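Local coordinates for glycosyl hydrolase, BNR repeat (Ralstonia eutropha, PDB 3B7F), which is a seven-bladed beta-propeller protein with BNR repeats that may act as a glycosyl hydrolase, at residues Arg319-Pro333 with Ile365-Cys377. Residues are numbered along the deposited sequence; the frame is centred on the assembly and turned at random.
Sequences RDAGESWQRQDRGLP and IWASADEGEHWQC. With EDO (1,2-ethanediol), chain V; EDO (1,2-ethanediol), chain L; EDO (1,2-ethanediol), chain H.
Leu332 fills the hollow between two indoles of 365-377: its CD2 sits over one face of the Trp366 six-membered ring, a CH-pi contact 3.7 Å from the centroid and 25° off the normal, and also touches Trp375 CB at 3.6 Å. Cys377 CB touches the opposite face of Trp366, off toward the rim, while Pro333 CD comes within 3.7 Å of Trp366 CH2. Beside this wedge the backbones meet closely at Gly331, whose CA-H points at Trp375 O, and Trp375 N donates to Arg330 O at 2.8 Å.

Farther along, Gln328 reaches across with its chain extended beyond CG, lying against Gly372. Both hydrogens of Gln328 NE2 are used near the amide plane: one goes to Glu371 O at 2.8 Å, the other to Glu373 OE2 at 3.0 Å, approached 45° out of the carboxylate plane. With Glu373 bent at chi2 (-65°), its OE2 also meets Arg319 NH1 at the guanidinium edge in a weak hydrogen bond, 3.4 Å, that is part of a salt bridge, and Arg319 NH2 forms a salt bridge with Glu371 OE1.

The contact joins the outer strand 326-328 of one blade, and the loop after it, to the turn linking strands 365-368 and 376-379 of the next: strand 326-328 pairs with 315-318, whose Val315 touches both Gln328 and Trp375, while Phe358 of strand 356-359 stacks on Trp366 and meets Trp375 edge-to-face.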
loop_
_atom_site.group_PDB
_atom_site.type_symbol
_atom_site.label_atom_id
_atom_site.label_comp_id
_atom_site.label_asym_id
_atom_site.label_seq_id
_atom_site.Cartn_x
_atom_site.Cartn_y
_atom_site.Cartn_z
ATOM N N ARG A 319 16.570 7.619 8.614
ATOM C CA ARG A 319 17.630 6.657 8.314
ATOM C C ARG A 319 18.137 5.954 9.578
ATOM O O ARG A 319 19.131 5.231 9.534
ATOM C CB ARG A 319 18.760 7.374 7.576
ATOM C CG ARG A 319 18.266 7.980 6.222
ATOM C CD ARG A 319 19.440 8.375 5.330
ATOM N NE ARG A 319 19.058 8.511 3.907
ATOM C CZ ARG A 319 18.631 9.635 3.332
ATOM N NH1 ARG A 319 18.526 10.771 4.003
ATOM N NH2 ARG A 319 18.310 9.615 2.058
ATOM N N ASP A 320 17.414 6.134 10.687
ATOM C CA ASP A 320 17.783 5.601 11.998
ATOM C C ASP A 320 16.574 4.981 12.702
ATOM O O ASP A 320 16.437 5.096 13.908
ATOM C CB ASP A 320 18.471 6.700 12.856
ATOM C CG ASP A 320 17.620 7.963 13.026
ATOM O OD1 ASP A 320 16.380 7.956 12.807
ATOM O OD2 ASP A 320 18.203 8.989 13.401
ATOM N N ALA A 321 15.714 4.316 11.925
ATOM C CA ALA A 321 14.538 3.581 12.421
ATOM C C ALA A 321 13.514 4.412 13.197
ATOM O O ALA A 321 12.783 3.866 14.031
ATOM C CB ALA A 321 14.975 2.354 13.243
ATOM N N GLY A 322 13.452 5.712 12.894
ATOM C CA GLY A 322 12.481 6.622 13.491
ATOM C C GLY A 322 12.937 7.496 14.642
ATOM O O GLY A 322 12.139 8.282 15.166
ATOM N N GLU A 323 14.218 7.396 15.007
ATOM C CA GLU A 323 14.795 8.203 16.079
ATOM C C GLU A 323 14.840 9.676 15.673
ATOM O O GLU A 323 14.690 10.562 16.516
ATOM C CB GLU A 323 16.219 7.745 16.436
ATOM C CG GLU A 323 16.688 8.234 17.820
ATOM C CD GLU A 323 18.195 8.211 18.047
ATOM O OE1 GLU A 323 18.984 7.786 17.171
ATOM O OE2 GLU A 323 18.585 8.650 19.138
ATOM N N SER A 324 15.077 9.938 14.383
ATOM C CA SER A 324 15.107 11.292 13.830
ATOM C C SER A 324 14.492 11.277 12.428
ATOM O O SER A 324 14.489 10.257 11.742
ATOM C CB SER A 324 16.534 11.868 13.796
ATOM O OG SER A 324 17.345 11.183 12.856
ATOM N N TRP A 325 13.954 12.420 12.028
ATOM C CA TRP A 325 13.307 12.586 10.730
ATOM C C TRP A 325 13.851 13.818 10.041
ATOM O O TRP A 325 14.109 14.827 10.702
ATOM C CB TRP A 325 11.780 12.727 10.892
ATOM C CG TRP A 325 11.098 11.501 11.460
ATOM C CD1 TRP A 325 10.850 11.221 12.780
ATOM C CD2 TRP A 325 10.580 10.405 10.715
ATOM N NE1 TRP A 325 10.197 10.027 12.892
ATOM C CE2 TRP A 325 10.025 9.495 11.644
ATOM C CE3 TRP A 325 10.529 10.098 9.345
ATOM C CZ2 TRP A 325 9.405 8.304 11.247
ATOM C CZ3 TRP A 325 9.925 8.907 8.951
ATOM C CH2 TRP A 325 9.382 8.023 9.900
ATOM N N GLN A 326 14.018 13.733 8.724
ATOM C CA GLN A 326 14.478 14.873 7.919
ATOM C C GLN A 326 13.475 15.172 6.818
ATOM O O GLN A 326 12.911 14.250 6.213
ATOM C CB GLN A 326 15.863 14.643 7.307
ATOM C CG GLN A 326 17.023 14.631 8.354
ATOM C CD GLN A 326 17.025 13.391 9.212
ATOM O OE1 GLN A 326 16.861 12.257 8.702
ATOM N NE2 GLN A 326 17.173 13.585 10.536
ATOM N N ARG A 327 13.280 16.462 6.566
ATOM C CA ARG A 327 12.353 16.942 5.559
ATOM C C ARG A 327 13.021 16.835 4.211
ATOM O O ARG A 327 14.178 17.232 4.076
ATOM C CB ARG A 327 12.009 18.417 5.819
ATOM C CG ARG A 327 10.924 19.007 4.901
ATOM C CD ARG A 327 10.720 20.450 5.319
ATOM N NE ARG A 327 9.704 21.115 4.523
ATOM C CZ ARG A 327 8.391 20.945 4.663
ATOM N NH1 ARG A 327 7.866 20.160 5.600
ATOM N NH2 ARG A 327 7.597 21.602 3.868
ATOM N N GLN A 328 12.283 16.323 3.235
ATOM C CA GLN A 328 12.738 16.209 1.893
ATOM C C GLN A 328 11.738 16.891 0.972
ATOM O O GLN A 328 10.701 16.339 0.675
ATOM C CB GLN A 328 12.856 14.758 1.515
ATOM C CG GLN A 328 13.900 13.996 2.277
ATOM C CD GLN A 328 14.071 12.572 1.743
ATOM O OE1 GLN A 328 13.089 11.895 1.422
ATOM N NE2 GLN A 328 15.334 12.129 1.608
ATOM N N ASP A 329 12.086 18.088 0.512
ATOM C CA ASP A 329 11.238 18.914 -0.357
ATOM C C ASP A 329 11.960 19.618 -1.510
ATOM O O ASP A 329 11.352 20.502 -2.109
ATOM C CB ASP A 329 10.482 19.972 0.482
ATOM C CG ASP A 329 11.411 20.942 1.187
ATOM O OD1 ASP A 329 12.613 20.948 0.905
ATOM O OD2 ASP A 329 10.952 21.680 2.073
ATOM N N ARG A 330 13.205 19.252 -1.850
ATOM C CA ARG A 330 13.895 19.919 -2.969
ATOM C C ARG A 330 13.276 19.493 -4.287
ATOM O O ARG A 330 13.169 18.283 -4.551
ATOM C CB ARG A 330 15.359 19.588 -3.040
ATOM C CG ARG A 330 16.146 20.059 -1.907
ATOM C CD ARG A 330 17.600 19.745 -2.151
ATOM N NE ARG A 330 18.336 19.887 -0.908
ATOM C CZ ARG A 330 18.943 20.984 -0.467
ATOM N NH1 ARG A 330 18.980 22.116 -1.165
ATOM N NH2 ARG A 330 19.557 20.912 0.707
ATOM N N GLY A 331 12.895 20.488 -5.088
ATOM C CA GLY A 331 12.198 20.277 -6.333
ATOM C C GLY A 331 10.672 20.387 -6.233
ATOM O O GLY A 331 10.015 20.550 -7.253
ATOM N N LEU A 332 10.109 20.305 -5.023
ATOM C CA LEU A 332 8.678 20.371 -4.839
ATOM C C LEU A 332 8.205 21.817 -4.728
ATOM O O LEU A 332 9.000 22.713 -4.336
ATOM C CB LEU A 332 8.259 19.607 -3.591
ATOM C CG LEU A 332 8.587 18.127 -3.508
ATOM C CD1 LEU A 332 8.091 17.617 -2.131
ATOM C CD2 LEU A 332 7.962 17.317 -4.716
ATOM N N PRO A 333 6.915 22.063 -5.068
ATOM C CA PRO A 333 6.354 23.392 -4.912
ATOM C C PRO A 333 6.573 23.833 -3.476
ATOM O O PRO A 333 6.290 23.065 -2.534
ATOM C CB PRO A 333 4.879 23.182 -5.179
ATOM C CG PRO A 333 4.831 22.015 -6.034
ATOM C CD PRO A 333 5.894 21.123 -5.568
ATOM N N ILE A 365 3.133 12.802 -10.876
ATOM C CA ILE A 365 4.024 11.750 -10.439
ATOM C C ILE A 365 5.342 12.447 -10.217
ATOM O O ILE A 365 5.869 13.055 -11.167
ATOM C CB ILE A 365 4.253 10.618 -11.437
ATOM C CG1 ILE A 365 2.960 9.849 -11.692
ATOM C CG2 ILE A 365 5.289 9.663 -10.835
ATOM C CD1 ILE A 365 2.599 8.846 -10.576
ATOM N N TRP A 366 5.821 12.417 -8.958
ATOM C CA TRP A 366 7.112 13.000 -8.558
ATOM C C TRP A 366 8.105 11.883 -8.346
ATOM O O TRP A 366 7.753 10.870 -7.761
ATOM C CB TRP A 366 6.975 13.838 -7.309
ATOM C CG TRP A 366 6.162 15.085 -7.568
ATOM C CD1 TRP A 366 4.821 15.193 -7.529
ATOM C CD2 TRP A 366 6.662 16.383 -7.884
ATOM N NE1 TRP A 366 4.436 16.469 -7.784
ATOM C CE2 TRP A 366 5.548 17.235 -8.010
ATOM C CE3 TRP A 366 7.943 16.912 -8.080
ATOM C CZ2 TRP A 366 5.678 18.607 -8.353
ATOM C CZ3 TRP A 366 8.075 18.256 -8.390
ATOM C CH2 TRP A 366 6.947 19.098 -8.521
ATOM N N ALA A 367 9.327 12.057 -8.845
ATOM C CA ALA A 367 10.363 10.997 -8.790
ATOM C C ALA A 367 11.663 11.509 -8.195
ATOM O O ALA A 367 12.017 12.647 -8.396
ATOM C CB ALA A 367 10.631 10.430 -10.174
ATOM N N SER A 368 12.311 10.660 -7.407
ATOM C CA SER A 368 13.626 10.907 -6.864
ATOM C C SER A 368 14.493 9.718 -7.219
ATOM O O SER A 368 14.036 8.591 -7.090
ATOM C CB SER A 368 13.580 11.014 -5.361
ATOM O OG SER A 368 14.883 11.155 -4.867
ATOM N N ALA A 369 15.709 9.968 -7.694
ATOM C CA ALA A 369 16.690 8.911 -7.940
ATOM C C ALA A 369 17.808 8.951 -6.893
ATOM O O ALA A 369 18.830 8.286 -7.086
ATOM C CB ALA A 369 17.288 9.042 -9.359
ATOM N N ASP A 370 17.628 9.714 -5.797
ATOM C CA ASP A 370 18.630 9.833 -4.725
ATOM C C ASP A 370 18.035 9.763 -3.302
ATOM O O ASP A 370 18.326 10.592 -2.450
ATOM C CB ASP A 370 19.510 11.096 -4.926
ATOM C CG ASP A 370 18.723 12.416 -4.843
ATOM O OD1 ASP A 370 17.479 12.414 -4.889
ATOM O OD2 ASP A 370 19.369 13.476 -4.741
ATOM N N GLU A 371 17.217 8.744 -3.062
ATOM C CA GLU A 371 16.641 8.465 -1.766
ATOM C C GLU A 371 15.764 9.597 -1.186
ATOM O O GLU A 371 15.695 9.790 0.030
ATOM C CB GLU A 371 17.773 8.028 -0.818
ATOM C CG GLU A 371 18.582 6.828 -1.358
ATOM C CD GLU A 371 19.664 6.297 -0.423
ATOM O OE1 GLU A 371 20.121 7.084 0.450
ATOM O OE2 GLU A 371 20.076 5.103 -0.621
ATOM N N GLY A 372 15.093 10.320 -2.085
ATOM C CA GLY A 372 14.211 11.417 -1.742
ATOM C C GLY A 372 14.817 12.800 -1.550
ATOM O O GLY A 372 14.094 13.733 -1.255
ATOM N N GLU A 373 16.125 12.944 -1.731
ATOM C CA GLU A 373 16.774 14.242 -1.576
ATOM C C GLU A 373 16.347 15.275 -2.633
ATOM O O GLU A 373 16.221 16.436 -2.312
ATOM C CB GLU A 373 18.295 14.074 -1.548
ATOM C CG GLU A 373 18.792 13.315 -0.316
ATOM C CD GLU A 373 18.541 14.076 0.993
ATOM O OE1 GLU A 373 18.917 15.276 1.048
ATOM O OE2 GLU A 373 17.998 13.463 1.957
ATOM N N HIS A 374 16.167 14.853 -3.882
ATOM C CA HIS A 374 15.685 15.740 -4.956
ATOM C C HIS A 374 14.512 15.080 -5.642
ATOM O O HIS A 374 14.465 13.857 -5.754
ATOM C CB HIS A 374 16.788 16.063 -5.952
ATOM C CG HIS A 374 17.949 16.783 -5.343
ATOM N ND1 HIS A 374 18.960 16.127 -4.671
ATOM C CD2 HIS A 374 18.272 18.095 -5.320
ATOM C CE1 HIS A 374 19.841 17.010 -4.237
ATOM N NE2 HIS A 374 19.449 18.213 -4.621
ATOM N N TRP A 375 13.552 15.908 -6.063
ATOM C CA TRP A 375 12.324 15.483 -6.705
ATOM C C TRP A 375 12.207 16.174 -8.053
ATOM O O TRP A 375 12.641 17.300 -8.207
ATOM C CB TRP A 375 11.097 15.815 -5.815
ATOM C CG TRP A 375 11.138 15.076 -4.530
ATOM C CD1 TRP A 375 11.623 15.521 -3.337
ATOM C CD2 TRP A 375 10.701 13.726 -4.313
ATOM N NE1 TRP A 375 11.495 14.535 -2.381
ATOM C CE2 TRP A 375 10.930 13.424 -2.957
ATOM C CE3 TRP A 375 10.142 12.750 -5.137
ATOM C CZ2 TRP A 375 10.646 12.169 -2.412
ATOM C CZ3 TRP A 375 9.845 11.507 -4.591
ATOM C CH2 TRP A 375 10.111 11.229 -3.244
ATOM N N GLN A 376 11.605 15.477 -9.002
ATOM C CA GLN A 376 11.339 15.960 -10.344
ATOM C C GLN A 376 9.952 15.460 -10.714
ATOM O O GLN A 376 9.644 14.281 -10.541
ATOM C CB GLN A 376 12.377 15.392 -11.308
ATOM C CG GLN A 376 12.247 15.764 -12.792
ATOM C CD GLN A 376 12.669 17.200 -13.143
ATOM O OE1 GLN A 376 13.713 17.699 -12.677
ATOM N NE2 GLN A 376 11.875 17.852 -14.020
ATOM N N CYS A 377 9.099 16.346 -11.203
ATOM C CA CYS A 377 7.813 15.929 -11.713
ATOM C C CYS A 377 8.023 15.272 -13.098
ATOM O O CYS A 377 8.394 15.933 -14.048
ATOM C CB CYS A 377 6.844 17.110 -11.812
ATOM S SG CYS A 377 5.190 16.548 -12.295
HETATM C C1 EDO V . 21.817 9.868 -0.959
HETATM O O1 EDO V . 21.136 11.103 -1.179
HETATM C C2 EDO V . 21.646 8.974 -2.183
HETATM O O2 EDO V . 22.227 9.570 -3.352
HETATM C C1 EDO L . 21.870 17.033 -0.350
HETATM O O1 EDO L . 20.641 16.472 -0.785
HETATM C C2 EDO L . 21.869 18.496 -0.753
HETATM O O2 EDO L . 22.823 19.218 0.029
HETATM C C1 EDO H . 21.380 4.036 3.160
HETATM O O1 EDO H . 20.786 2.794 3.571
HETATM C C2 EDO H . 20.349 5.165 2.989
HETATM O O2 EDO H . 19.544 5.453 4.160
HETATM O O HOH W 1 15.128 17.407 -0.017
HETATM O O HOH W 2 17.557 17.362 1.073
HETATM O O HOH W 3 11.458 20.048 -9.648
#